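Local structure of dTDP-4-dehydrorhamnose 3,5-epimerase (Elizabethkingia anophelis NUHP1, 6C46) at residues 64-69 and 172-177; 81-86 and 116-121; 86-91 and 108-113; 156-161 and 181-186. The protein probably catalyses the epimerization of two ring carbons of a dTDP-linked 4-keto-6-deoxy sugar, a step on the route to dTDP-L-rhamnose. All coordinates share one frame; numbering follows the deposited sequence.

In the fold
Contact 1 opens first along the chain: 64-69, leading into strand 66-72, is met 103 residues later by 172-177, so it closes the longest loop. Inside that loop, 81-86 pairs with 116-121 in contact 2, within the six-stranded sheet, and nested in turn is contact 3, the hairpin of 86-91 with 108-113 in the five-stranded sheet. E86 belongs to both, and F119 packs against D91 and M109 between the two sheets. Contact 4 begins at 156-161 and ends at 181-186, so it crosses contact 1; F156 touches L66, M172 and L174, joining the C-terminal loops to the five-stranded sheet.

Contact 1 of 4, residues 64-69 and 172-177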
loop_
_atom_site.group_PDB
_atom_site.type_symbol
_atom_site.label_atom_id
_atom_site.label_comp_id
_atom_site.label_asym_id
_atom_site.label_seq_id
_atom_site.Cartn_x
_atom_site.Cartn_y
_atom_site.Cartn_z
ATOM N N GLY A 64 -3.751 9.449 -20.757
ATOM C CA GLY A 64 -4.301 8.711 -21.879
ATOM C C GLY A 64 -3.835 7.278 -21.974
ATOM O O GLY A 64 -4.428 6.490 -22.727
ATOM N N VAL A 65 -2.802 6.909 -21.225
ATOM C CA VAL A 65 -2.419 5.505 -21.163
ATOM C C VAL A 65 -3.591 4.711 -20.609
ATOM O O VAL A 65 -4.135 5.032 -19.541
ATOM C CB VAL A 65 -1.149 5.326 -20.329
ATOM C CG1 VAL A 65 -0.953 3.842 -19.997
ATOM C CG2 VAL A 65 0.076 5.890 -21.134
ATOM N N LEU A 66 -4.010 3.696 -21.358
ATOM C CA LEU A 66 -5.141 2.842 -21.003
ATOM C C LEU A 66 -4.646 1.404 -20.996
ATOM O O LEU A 66 -4.093 0.939 -21.995
ATOM C CB LEU A 66 -6.280 3.039 -22.007
ATOM C CG LEU A 66 -7.694 2.507 -21.677
ATOM C CD1 LEU A 66 -8.704 3.183 -22.573
ATOM C CD2 LEU A 66 -7.790 0.994 -21.808
ATOM N N ARG A 67 -4.784 0.718 -19.856
ATOM C CA ARG A 67 -4.333 -0.661 -19.693
ATOM C C ARG A 67 -5.526 -1.548 -19.353
ATOM O O ARG A 67 -6.249 -1.260 -18.406
ATOM C CB ARG A 67 -3.279 -0.763 -18.579
ATOM C CG ARG A 67 -2.019 0.084 -18.834
ATOM C CD ARG A 67 -0.821 -0.781 -19.192
ATOM N NE ARG A 67 0.409 -0.008 -19.361
ATOM C CZ ARG A 67 1.019 0.183 -20.526
ATOM N NH1 ARG A 67 0.505 -0.335 -21.633
ATOM N NH2 ARG A 67 2.139 0.898 -20.584
ATOM N N GLY A 68 -5.712 -2.633 -20.106
ATOM C CA GLY A 68 -6.778 -3.586 -19.802
ATOM C C GLY A 68 -7.443 -4.122 -21.057
ATOM O O GLY A 68 -6.976 -3.815 -22.157
ATOM N N LEU A 69 -8.498 -4.933 -20.934
ATOM C CA LEU A 69 -8.997 -5.455 -19.673
ATOM C C LEU A 69 -8.249 -6.742 -19.373
ATOM O O LEU A 69 -8.156 -7.585 -20.253
ATOM C CB LEU A 69 -10.515 -5.704 -19.767
ATOM C CG LEU A 69 -11.314 -4.418 -19.997
ATOM C CD1 LEU A 69 -12.680 -4.728 -20.627
ATOM C CD2 LEU A 69 -11.466 -3.654 -18.656
ATOM N N MET A 172 -6.222 7.982 -26.409
ATOM C CA MET A 172 -5.897 6.741 -25.708
ATOM C C MET A 172 -4.607 6.142 -26.256
ATOM O O MET A 172 -4.376 6.118 -27.470
ATOM C CB MET A 172 -7.046 5.740 -25.831
ATOM C CG MET A 172 -8.345 6.236 -25.238
ATOM S SD MET A 172 -9.737 5.193 -25.731
ATOM C CE MET A 172 -11.124 6.072 -24.998
ATOM N N ILE A 173 -3.759 5.672 -25.347
ATOM C CA ILE A 173 -2.492 5.038 -25.686
ATOM C C ILE A 173 -2.556 3.587 -25.224
ATOM O O ILE A 173 -2.645 3.323 -24.019
ATOM C CB ILE A 173 -1.311 5.772 -25.033
ATOM C CG1 ILE A 173 -1.283 7.238 -25.493
ATOM C CG2 ILE A 173 -0.008 5.042 -25.320
ATOM C CD1 ILE A 173 -0.279 8.095 -24.727
ATOM N N LEU A 174 -2.488 2.650 -26.172
ATOM C CA LEU A 174 -2.667 1.232 -25.879
ATOM C C LEU A 174 -1.457 0.431 -26.322
ATOM O O LEU A 174 -0.888 0.692 -27.384
ATOM C CB LEU A 174 -3.899 0.674 -26.593
ATOM C CG LEU A 174 -5.166 1.273 -26.017
ATOM C CD1 LEU A 174 -5.974 1.854 -27.142
ATOM C CD2 LEU A 174 -5.913 0.229 -25.199
ATOM N N SER A 175 -1.078 -0.550 -25.513
ATOM C CA SER A 175 -0.032 -1.478 -25.912
ATOM C C SER A 175 -0.506 -2.308 -27.103
ATOM O O SER A 175 -1.706 -2.398 -27.384
ATOM C CB SER A 175 0.327 -2.385 -24.741
ATOM O OG SER A 175 -0.757 -3.253 -24.434
ATOM N N GLU A 176 0.451 -2.911 -27.824
ATOM C CA GLU A 176 0.071 -3.791 -28.931
ATOM C C GLU A 176 -0.806 -4.940 -28.434
ATOM O O GLU A 176 -1.789 -5.311 -29.092
ATOM C CB GLU A 176 1.313 -4.332 -29.652
ATOM N N LYS A 177 -0.449 -5.533 -27.291
ATOM C CA LYS A 177 -1.257 -6.615 -26.735
ATOM C C LYS A 177 -2.679 -6.143 -26.463
ATOM O O LYS A 177 -3.647 -6.794 -26.870
ATOM C CB LYS A 177 -0.623 -7.161 -25.450
HETATM O O HOH W 1 -2.406 -0.763 -22.888
#
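L66 points toward 172-177 and touches it with both methyl branches. CD1 lies 3.9 Å from M172 SD and CD2 lies 4.0 Å from L174 CD2, in both cases with the side chains running alongside and pointing the same way. A chi1 of -166° swings CG of L66 beside its carbonyl carbon, with CD1 toward M172 and CD2 toward L174. The backbones are held by two hydrogen bonds around a single bridge of V65 with I173. I173 N donates to G64 O at 2.8 Å, arriving well above the carbonyl plane (50° out of it), and L66 N donates to I173 O at 3.0 Å in a nearly straight bond of 173°. M172 CA adds a CA-H...O contact to the same G64 O. The packing thins toward I173, an exposed residue, where V65 CG2 comes only to 4.1 Å from I173 CB. It is thin too beside S175, where a water does the joining: it donates to L66 O at 2.6 Å, accepts from S175 N, and takes a weak bond from R67 NH1 in one of the two conformers of R67. S175 OG caps D178 N at the start of helix 176-179, and D178 OD2 accepts from G68 N. F156 and W165 pack on L66. Strand 66-72 pairs with strand 125-131 (R67 with F129, and G64 and V65 just before it with V131) and further on with strand 151-153, while the loop at 172-175 borders its first residues.

Contact 2 of 4, residues 81-86 and 116-121; sequences LVSCLE and KLQFYV
L81 begins the pairing by laying its isobutyl group across the side chain of Q118. Its CD2 stands 3.5 Å from Q118 OE1, and CD1 packs on Q118 CB and, at 4.0 Å, on Y120 CB. L81, Q118 and Y120 share one face of the sheet, and a chi1 of -176° tilts the end of the leucine toward 116-121. L81 CA adds a CA-H...O contact to F119 O. At V82 the main chains are bonded both ways: V82 N donates to F119 O at 2.9 Å, and F119 N returns the bond to V82 O. These two bonds define V82 and F119 as an antiparallel hydrogen-bonded pair, flanked by L81 with Y120 as a non-hydrogen-bonded one, and the strand directions differ by 154°. Such pairing builds the six-stranded sheet of the cupin fold, in which strand 80-86 has strand 118-121 on one side and strand 135-142 on the other. The V82 side chain lies on the face opposite L81, with CG2 3.7 Å from F119 CB and near the plane of the ring at its edge; Y140, the predicted proton donor, is another neighbour of V82. S83 returns to the first face, its CB 3.4 Å from L117 O and also against Q118 CG. The polar ends there are held by K37: its NZ bonds to S83 OG, and its O receives Q118 NE2. At C84 direct pairing gives way to a water, which accepts from C84 N at 3.0 Å and lies 2.7 Å from L117 O. Past it, L85 and E86 both face V137 in a classic beta bulge.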
loop_
_atom_site.group_PDB
_atom_site.type_symbol
_atom_site.label_atom_id
_atom_site.label_comp_id
_atom_site.label_asym_id
_atom_site.label_seq_id
_atom_site.Cartn_x
_atom_site.Cartn_y
_atom_site.Cartn_z
ATOM N N LEU A 81 -7.281 -4.881 -5.118
ATOM C CA LEU A 81 -7.691 -3.706 -4.352
ATOM C C LEU A 81 -6.871 -2.552 -4.892
ATOM O O LEU A 81 -5.651 -2.518 -4.703
ATOM C CB LEU A 81 -7.439 -3.901 -2.859
ATOM C CG LEU A 81 -7.924 -2.772 -1.955
ATOM C CD1 LEU A 81 -9.437 -2.591 -2.044
ATOM C CD2 LEU A 81 -7.487 -3.112 -0.531
ATOM N N VAL A 82 -7.520 -1.629 -5.587
ATOM C CA VAL A 82 -6.779 -0.667 -6.382
ATOM C C VAL A 82 -7.069 0.744 -5.900
ATOM O O VAL A 82 -8.147 1.043 -5.374
ATOM C CB VAL A 82 -7.105 -0.831 -7.890
ATOM C CG1 VAL A 82 -6.845 -2.259 -8.344
ATOM C CG2 VAL A 82 -8.553 -0.526 -8.165
ATOM N N SER A 83 -6.078 1.617 -6.064
ATOM C CA SER A 83 -6.254 3.019 -5.714
ATOM C C SER A 83 -5.237 3.833 -6.487
ATOM O O SER A 83 -4.340 3.298 -7.136
ATOM C CB SER A 83 -6.115 3.256 -4.202
ATOM O OG SER A 83 -4.832 2.832 -3.730
ATOM N N CYS A 84 -5.393 5.147 -6.412
ATOM C CA CYS A 84 -4.529 6.063 -7.133
ATOM C C CYS A 84 -3.784 6.901 -6.105
ATOM O O CYS A 84 -4.415 7.574 -5.285
ATOM C CB CYS A 84 -5.354 6.929 -8.087
ATOM S SG CYS A 84 -4.394 8.154 -8.921
ATOM N N LEU A 85 -2.453 6.797 -6.100
ATOM C CA LEU A 85 -1.625 7.506 -5.134
ATOM C C LEU A 85 -1.231 8.905 -5.583
ATOM O O LEU A 85 -0.794 9.710 -4.750
ATOM C CB LEU A 85 -0.335 6.719 -4.856
ATOM C CG LEU A 85 -0.569 5.261 -4.449
ATOM C CD1 LEU A 85 0.771 4.580 -4.121
ATOM C CD2 LEU A 85 -1.518 5.190 -3.275
ATOM N N GLU A 86 -1.285 9.194 -6.876
ATOM C CA GLU A 86 -0.983 10.533 -7.381
ATOM C C GLU A 86 -1.782 10.718 -8.666
ATOM O O GLU A 86 -1.833 9.798 -9.482
ATOM C CB GLU A 86 0.525 10.712 -7.646
ATOM C CG GLU A 86 0.930 12.122 -8.095
ATOM C CD GLU A 86 2.380 12.223 -8.585
ATOM O OE1 GLU A 86 3.117 11.207 -8.553
ATOM O OE2 GLU A 86 2.778 13.330 -9.015
ATOM N N LYS A 116 -8.959 9.481 -2.304
ATOM C CA LYS A 116 -8.483 8.427 -1.408
ATOM C C LYS A 116 -9.321 7.157 -1.480
ATOM O O LYS A 116 -9.209 6.277 -0.608
ATOM C CB LYS A 116 -8.429 8.923 0.040
ATOM C CG LYS A 116 -7.647 10.211 0.216
ATOM C CD LYS A 116 -7.685 10.676 1.700
ATOM C CE LYS A 116 -7.059 12.058 1.894
ATOM N NZ LYS A 116 -7.771 13.146 1.177
ATOM N N LEU A 117 -10.125 7.003 -2.527
ATOM C CA LEU A 117 -10.960 5.818 -2.636
ATOM C C LEU A 117 -10.153 4.584 -3.038
ATOM O O LEU A 117 -9.139 4.663 -3.737
ATOM C CB LEU A 117 -12.071 6.055 -3.669
ATOM C CG LEU A 117 -13.079 7.161 -3.289
ATOM C CD1 LEU A 117 -14.144 7.417 -4.409
ATOM C CD2 LEU A 117 -13.769 6.806 -1.978
ATOM N N GLN A 118 -10.639 3.420 -2.619
ATOM C CA GLN A 118 -10.134 2.152 -3.120
ATOM C C GLN A 118 -11.285 1.370 -3.732
ATOM O O GLN A 118 -12.433 1.481 -3.296
ATOM C CB GLN A 118 -9.519 1.315 -2.016
ATOM C CG GLN A 118 -8.356 1.990 -1.299
ATOM C CD GLN A 118 -8.092 1.253 -0.018
ATOM O OE1 GLN A 118 -7.331 0.300 -0.006
ATOM N NE2 GLN A 118 -8.788 1.647 1.058
ATOM N N PHE A 119 -10.947 0.518 -4.689
ATOM C CA PHE A 119 -11.929 -0.227 -5.471
ATOM C C PHE A 119 -11.537 -1.692 -5.352
ATOM O O PHE A 119 -10.393 -2.053 -5.662
ATOM C CB PHE A 119 -11.893 0.267 -6.923
ATOM C CG PHE A 119 -12.980 -0.282 -7.828
ATOM C CD1 PHE A 119 -12.720 -0.469 -9.183
ATOM C CD2 PHE A 119 -14.251 -0.531 -7.363
ATOM C CE1 PHE A 119 -13.722 -0.928 -10.056
ATOM C CE2 PHE A 119 -15.245 -0.992 -8.216
ATOM C CZ PHE A 119 -14.977 -1.198 -9.570
ATOM N N TYR A 120 -12.442 -2.518 -4.831
ATOM C CA TYR A 120 -12.180 -3.950 -4.658
ATOM C C TYR A 120 -12.826 -4.708 -5.809
ATOM O O TYR A 120 -14.048 -4.687 -5.952
ATOM C CB TYR A 120 -12.716 -4.492 -3.326
ATOM C CG TYR A 120 -12.614 -6.014 -3.252
ATOM C CD1 TYR A 120 -11.384 -6.633 -3.032
ATOM C CD2 TYR A 120 -13.737 -6.835 -3.445
ATOM C CE1 TYR A 120 -11.274 -8.020 -2.991
ATOM C CE2 TYR A 120 -13.633 -8.245 -3.413
ATOM C CZ TYR A 120 -12.397 -8.817 -3.177
ATOM O OH TYR A 120 -12.243 -10.186 -3.138
ATOM N N VAL A 121 -12.006 -5.385 -6.607
ATOM C CA VAL A 121 -12.384 -6.120 -7.810
ATOM C C VAL A 121 -12.206 -7.610 -7.507
ATOM O O VAL A 121 -11.059 -8.081 -7.372
ATOM C CB VAL A 121 -11.508 -5.712 -9.008
ATOM C CG1 VAL A 121 -11.976 -6.415 -10.254
ATOM C CG2 VAL A 121 -11.504 -4.186 -9.215
HETATM O O HOH W 2 -7.587 6.516 -4.959
#

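Contact 3 of 4, residues 86-91 and 108-113; sequences EGRVWD and GMELSA
W90 spreads its indole over the backbone of the facing strand, where the main chain from G108 to E110 runs beneath one side of the ring system. M109 C lies over that face, 3.5 Å from W90 CE3, while G108 C sits toward the rim, 3.5 Å from W90 CZ2. A chi2 of -99° lays the ring over the backbone of 108-110. G108 has no side chain to intervene between strand and indole. K166 adds a cation-pi contact to the same ring. On the same face, R88 grips E110 side-on: NE donates to OE1 of E110 and NH2 to OE2, each at 2.9 Å. The NE bond is almost straight at 177° and lies in the guanidinium plane, yet both oxygens are met from above the carboxylate, whose plane is turned 54° from the guanidinium. Two bonds to two oxygens should restrain the rotation of either group. On the other face the contacts across the strands are between carbons, with V89 CG2 3.9 Å from L111 CB and L111 CD1 3.7 Å from D91 CB, and F119 packs on D91, M109 and L111. D91 OD1 is held by H127. Between the faces, V89 with L111 and D91 with M109 exchange backbone bonds in both directions, and A113 N reaches G87 O at 3.1 Å where the pairing ends. This is the register of an antiparallel beta hairpin, strands 88-95 and 106-112, in the five-stranded sheet of a cupin fold, strand 106-112 being outermost in that sheet within this chain.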
loop_
_atom_site.group_PDB
_atom_site.type_symbol
_atom_site.label_atom_id
_atom_site.label_comp_id
_atom_site.label_asym_id
_atom_site.label_seq_id
_atom_site.Cartn_x
_atom_site.Cartn_y
_atom_site.Cartn_z
ATOM N N GLU A 86 -1.285 9.194 -6.876
ATOM C CA GLU A 86 -0.983 10.533 -7.381
ATOM C C GLU A 86 -1.782 10.718 -8.666
ATOM O O GLU A 86 -1.833 9.798 -9.482
ATOM C CB GLU A 86 0.525 10.712 -7.646
ATOM C CG GLU A 86 0.930 12.122 -8.095
ATOM C CD GLU A 86 2.380 12.223 -8.585
ATOM O OE1 GLU A 86 3.117 11.207 -8.553
ATOM O OE2 GLU A 86 2.778 13.330 -9.015
ATOM N N GLY A 87 -2.401 11.876 -8.838
ATOM C CA GLY A 87 -3.160 12.122 -10.055
ATOM C C GLY A 87 -4.567 11.545 -9.990
ATOM O O GLY A 87 -5.173 11.414 -8.921
ATOM N N ARG A 88 -5.094 11.201 -11.163
ATOM C CA ARG A 88 -6.466 10.731 -11.290
ATOM C C ARG A 88 -6.527 9.659 -12.365
ATOM O O ARG A 88 -5.944 9.831 -13.444
ATOM C CB ARG A 88 -7.425 11.877 -11.695
ATOM C CG ARG A 88 -7.460 13.101 -10.796
ATOM C CD ARG A 88 -8.103 14.302 -11.567
ATOM N NE ARG A 88 -9.425 13.949 -12.087
ATOM C CZ ARG A 88 -9.894 14.261 -13.293
ATOM N NH1 ARG A 88 -9.155 14.951 -14.164
ATOM N NH2 ARG A 88 -11.125 13.885 -13.617
ATOM N N VAL A 89 -7.262 8.577 -12.098
ATOM C CA VAL A 89 -7.530 7.562 -13.115
ATOM C C VAL A 89 -9.020 7.234 -13.133
ATOM O O VAL A 89 -9.749 7.469 -12.165
ATOM C CB VAL A 89 -6.735 6.258 -12.913
ATOM C CG1 VAL A 89 -5.213 6.526 -12.864
ATOM C CG2 VAL A 89 -7.239 5.510 -11.647
ATOM N N TRP A 90 -9.463 6.705 -14.270
ATOM C CA TRP A 90 -10.789 6.109 -14.402
ATOM C C TRP A 90 -10.584 4.606 -14.481
ATOM O O TRP A 90 -9.888 4.118 -15.375
ATOM C CB TRP A 90 -11.527 6.632 -15.637
ATOM C CG TRP A 90 -12.954 6.138 -15.738
ATOM C CD1 TRP A 90 -13.421 5.100 -16.496
ATOM C CD2 TRP A 90 -14.085 6.676 -15.048
ATOM N NE1 TRP A 90 -14.779 4.959 -16.315
ATOM C CE2 TRP A 90 -15.212 5.914 -15.433
ATOM C CE3 TRP A 90 -14.255 7.727 -14.139
ATOM C CZ2 TRP A 90 -16.495 6.174 -14.944
ATOM C CZ3 TRP A 90 -15.535 7.988 -13.657
ATOM C CH2 TRP A 90 -16.636 7.209 -14.063
ATOM N N ASP A 91 -11.168 3.881 -13.544
ATOM C CA ASP A 91 -10.913 2.465 -13.349
ATOM C C ASP A 91 -12.189 1.691 -13.649
ATOM O O ASP A 91 -13.261 2.092 -13.197
ATOM C CB ASP A 91 -10.491 2.206 -11.915
ATOM C CG ASP A 91 -9.936 0.824 -11.731
ATOM O OD1 ASP A 91 -8.692 0.662 -11.778
ATOM O OD2 ASP A 91 -10.756 -0.100 -11.579
ATOM N N GLY A 108 -17.502 1.605 -13.748
ATOM C CA GLY A 108 -16.320 2.443 -13.731
ATOM C C GLY A 108 -16.456 3.547 -12.705
ATOM O O GLY A 108 -17.555 3.988 -12.382
ATOM N N MET A 109 -15.309 4.027 -12.234
ATOM C CA MET A 109 -15.288 5.087 -11.236
ATOM C C MET A 109 -13.928 5.765 -11.247
ATOM O O MET A 109 -12.911 5.157 -11.605
ATOM C CB MET A 109 -15.573 4.519 -9.837
ATOM C CG MET A 109 -14.453 3.577 -9.365
ATOM S SD MET A 109 -14.683 3.034 -7.672
ATOM C CE MET A 109 -14.504 4.602 -6.794
ATOM N N GLU A 110 -13.914 7.023 -10.800
ATOM C CA GLU A 110 -12.665 7.767 -10.687
ATOM C C GLU A 110 -11.975 7.439 -9.363
ATOM O O GLU A 110 -12.591 7.496 -8.293
ATOM C CB GLU A 110 -12.913 9.282 -10.793
ATOM C CG GLU A 110 -11.615 10.092 -10.592
ATOM C CD GLU A 110 -11.724 11.563 -10.975
ATOM O OE1 GLU A 110 -11.117 12.402 -10.272
ATOM O OE2 GLU A 110 -12.404 11.887 -11.972
ATOM N N LEU A 111 -10.698 7.086 -9.438
ATOM C CA LEU A 111 -9.837 6.938 -8.272
ATOM C C LEU A 111 -8.791 8.043 -8.335
ATOM O O LEU A 111 -8.202 8.273 -9.396
ATOM C CB LEU A 111 -9.163 5.558 -8.267
ATOM C CG LEU A 111 -10.139 4.379 -8.299
ATOM C CD1 LEU A 111 -9.397 3.059 -8.500
ATOM C CD2 LEU A 111 -10.957 4.313 -7.007
ATOM N N SER A 112 -8.559 8.730 -7.220
ATOM C CA SER A 112 -7.622 9.842 -7.256
ATOM C C SER A 112 -6.874 9.942 -5.927
ATOM O O SER A 112 -7.312 9.423 -4.895
ATOM C CB SER A 112 -8.354 11.166 -7.564
ATOM O OG SER A 112 -9.154 11.593 -6.461
ATOM N N ALA A 113 -5.733 10.624 -5.963
ATOM C CA ALA A 113 -5.027 10.892 -4.718
ATOM C C ALA A 113 -5.896 11.726 -3.810
ATOM O O ALA A 113 -5.914 11.527 -2.589
ATOM C CB ALA A 113 -3.711 11.617 -4.997
#

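Contact 4 of 4, residues 156-161 and 181-186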
loop_
_atom_site.group_PDB
_atom_site.type_symbol
_atom_site.label_atom_id
_atom_site.label_comp_id
_atom_site.label_asym_id
_atom_site.label_seq_id
_atom_site.Cartn_x
_atom_site.Cartn_y
_atom_site.Cartn_z
ATOM N N PHE A 156 -10.650 -3.791 -24.636
ATOM C CA PHE A 156 -11.169 -2.716 -23.782
ATOM C C PHE A 156 -12.396 -2.032 -24.392
ATOM O O PHE A 156 -13.321 -1.644 -23.661
ATOM C CB PHE A 156 -10.067 -1.681 -23.519
ATOM C CG PHE A 156 -9.780 -0.788 -24.700
ATOM C CD1 PHE A 156 -9.080 -1.269 -25.810
ATOM C CD2 PHE A 156 -10.203 0.544 -24.700
ATOM C CE1 PHE A 156 -8.830 -0.438 -26.917
ATOM C CE2 PHE A 156 -9.951 1.385 -25.799
ATOM C CZ PHE A 156 -9.259 0.890 -26.915
ATOM N N ASN A 157 -12.444 -1.897 -25.718
ATOM C CA ASN A 157 -13.552 -1.205 -26.384
ATOM C C ASN A 157 -14.492 -2.183 -27.072
ATOM O O ASN A 157 -15.139 -1.850 -28.070
ATOM C CB ASN A 157 -13.026 -0.150 -27.358
ATOM C CG ASN A 157 -12.162 -0.740 -28.454
ATOM O OD1 ASN A 157 -11.966 -1.952 -28.528
ATOM N ND2 ASN A 157 -11.598 0.124 -29.288
ATOM N N ASP A 158 -14.564 -3.402 -26.543
ATOM C CA ASP A 158 -15.521 -4.391 -27.017
ATOM C C ASP A 158 -16.911 -3.773 -27.137
ATOM O O ASP A 158 -17.382 -3.104 -26.216
ATOM C CB ASP A 158 -15.535 -5.554 -26.023
ATOM C CG ASP A 158 -16.503 -6.642 -26.413
ATOM O OD1 ASP A 158 -16.079 -7.603 -27.098
ATOM O OD2 ASP A 158 -17.686 -6.521 -26.027
ATOM N N SER A 159 -17.558 -3.978 -28.291
ATOM C CA SER A 159 -18.855 -3.347 -28.554
ATOM C C SER A 159 -19.993 -3.951 -27.729
ATOM O O SER A 159 -21.001 -3.270 -27.504
ATOM C CB SER A 159 -19.187 -3.427 -30.046
ATOM O OG SER A 159 -19.265 -4.776 -30.462
ATOM N N ASP A 160 -19.869 -5.201 -27.277
ATOM C CA ASP A 160 -20.893 -5.748 -26.393
ATOM C C ASP A 160 -20.852 -5.079 -25.022
ATOM O O ASP A 160 -21.904 -4.785 -24.442
ATOM C CB ASP A 160 -20.732 -7.262 -26.251
ATOM C CG ASP A 160 -21.099 -8.019 -27.531
ATOM O OD1 ASP A 160 -21.902 -7.511 -28.329
ATOM O OD2 ASP A 160 -20.615 -9.144 -27.725
ATOM N N LEU A 161 -19.651 -4.811 -24.494
ATOM C CA LEU A 161 -19.557 -4.158 -23.194
ATOM C C LEU A 161 -19.823 -2.664 -23.292
ATOM O O LEU A 161 -20.378 -2.074 -22.355
ATOM C CB LEU A 161 -18.179 -4.388 -22.589
ATOM C CG LEU A 161 -17.796 -5.854 -22.413
ATOM C CD1 LEU A 161 -16.426 -5.949 -21.753
ATOM C CD2 LEU A 161 -18.873 -6.563 -21.592
ATOM N N ALA A 181 -6.369 -7.621 -27.980
ATOM C CA ALA A 181 -7.025 -8.539 -27.061
ATOM C C ALA A 181 -8.311 -9.083 -27.682
ATOM O O ALA A 181 -9.019 -8.357 -28.391
ATOM C CB ALA A 181 -7.333 -7.850 -25.721
ATOM N N PRO A 182 -8.657 -10.339 -27.416
ATOM C CA PRO A 182 -9.865 -10.924 -28.010
ATOM C C PRO A 182 -11.146 -10.291 -27.471
ATOM O O PRO A 182 -11.216 -9.803 -26.342
ATOM C CB PRO A 182 -9.783 -12.405 -27.614
ATOM C CG PRO A 182 -8.363 -12.625 -27.152
ATOM C CD PRO A 182 -7.877 -11.312 -26.632
ATOM N N ALA A 183 -12.193 -10.359 -28.295
ATOM C CA ALA A 183 -13.496 -9.813 -27.920
ATOM C C ALA A 183 -14.070 -10.539 -26.704
ATOM O O ALA A 183 -13.700 -11.677 -26.380
ATOM C CB ALA A 183 -14.479 -9.929 -29.105
ATOM N N PHE A 184 -14.998 -9.859 -26.026
ATOM C CA PHE A 184 -15.699 -10.455 -24.887
ATOM C C PHE A 184 -16.361 -11.775 -25.273
ATOM O O PHE A 184 -16.270 -12.763 -24.538
ATOM C CB PHE A 184 -16.718 -9.431 -24.348
ATOM C CG PHE A 184 -17.779 -10.000 -23.442
ATOM C CD1 PHE A 184 -17.500 -10.395 -22.154
ATOM C CD2 PHE A 184 -19.087 -10.122 -23.904
ATOM C CE1 PHE A 184 -18.525 -10.910 -21.321
ATOM C CE2 PHE A 184 -20.099 -10.622 -23.097
ATOM C CZ PHE A 184 -19.820 -11.017 -21.805
ATOM N N LYS A 185 -16.973 -11.841 -26.457
ATOM C CA LYS A 185 -17.685 -13.060 -26.831
ATOM C C LYS A 185 -16.742 -14.213 -27.128
ATOM O O LYS A 185 -17.187 -15.363 -27.164
ATOM C CB LYS A 185 -18.585 -12.818 -28.046
ATOM C CG LYS A 185 -20.008 -12.479 -27.711
ATOM C CD LYS A 185 -20.837 -12.349 -28.981
ATOM C CE LYS A 185 -20.228 -11.338 -29.953
ATOM N NZ LYS A 185 -21.018 -11.254 -31.221
ATOM N N ASP A 186 -15.453 -13.938 -27.345
ATOM C CA ASP A 186 -14.490 -15.005 -27.600
ATOM C C ASP A 186 -14.067 -15.734 -26.334
ATOM O O ASP A 186 -13.423 -16.785 -26.427
ATOM C CB ASP A 186 -13.219 -14.462 -28.253
ATOM C CG ASP A 186 -13.408 -14.068 -29.702
ATOM O OD1 ASP A 186 -14.485 -14.322 -30.284
ATOM O OD2 ASP A 186 -12.440 -13.518 -30.263
HETATM O O HOH W 3 -17.836 -9.424 -27.763
#
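D158 OD1 accepts from F184 N at 2.7 Å, the donor standing above the carboxylate plane by 56°, and takes a second bond from a water. OD2 turns back to its own segment, receiving L161 N at 3.0 Å on its anti lone pair, which makes an Asx motif, while D160 N adds a weak, bent bond. The fully extended chi1 of D158 swings the carboxylate over to F184, whose CB lies 3.5 Å from D158 CG. The bridging water also donates to D160 OD2 at 2.8 Å and accepts from K185 N, so two carboxylates and a backbone amide share it. The F184 ring is turned steeply against the D158 carboxylate, 77° between planes, and offers one face to L161. CD2 of L161 stands over the ring centre, 4.1 Å from the centroid and 12° from the normal, a CH-pi contact. D160 CB comes obliquely to F184 CD2. At the outer side the aliphatic chain of K185, in one of its two conformers, passes D160 OD2. D158, buried, thus has its charge met by amides of both loops and a water; this suggests that the ionised form is stabilised by the start of the 3-10 turn at 184-186, which D158 joins to the loop after strand 151-153.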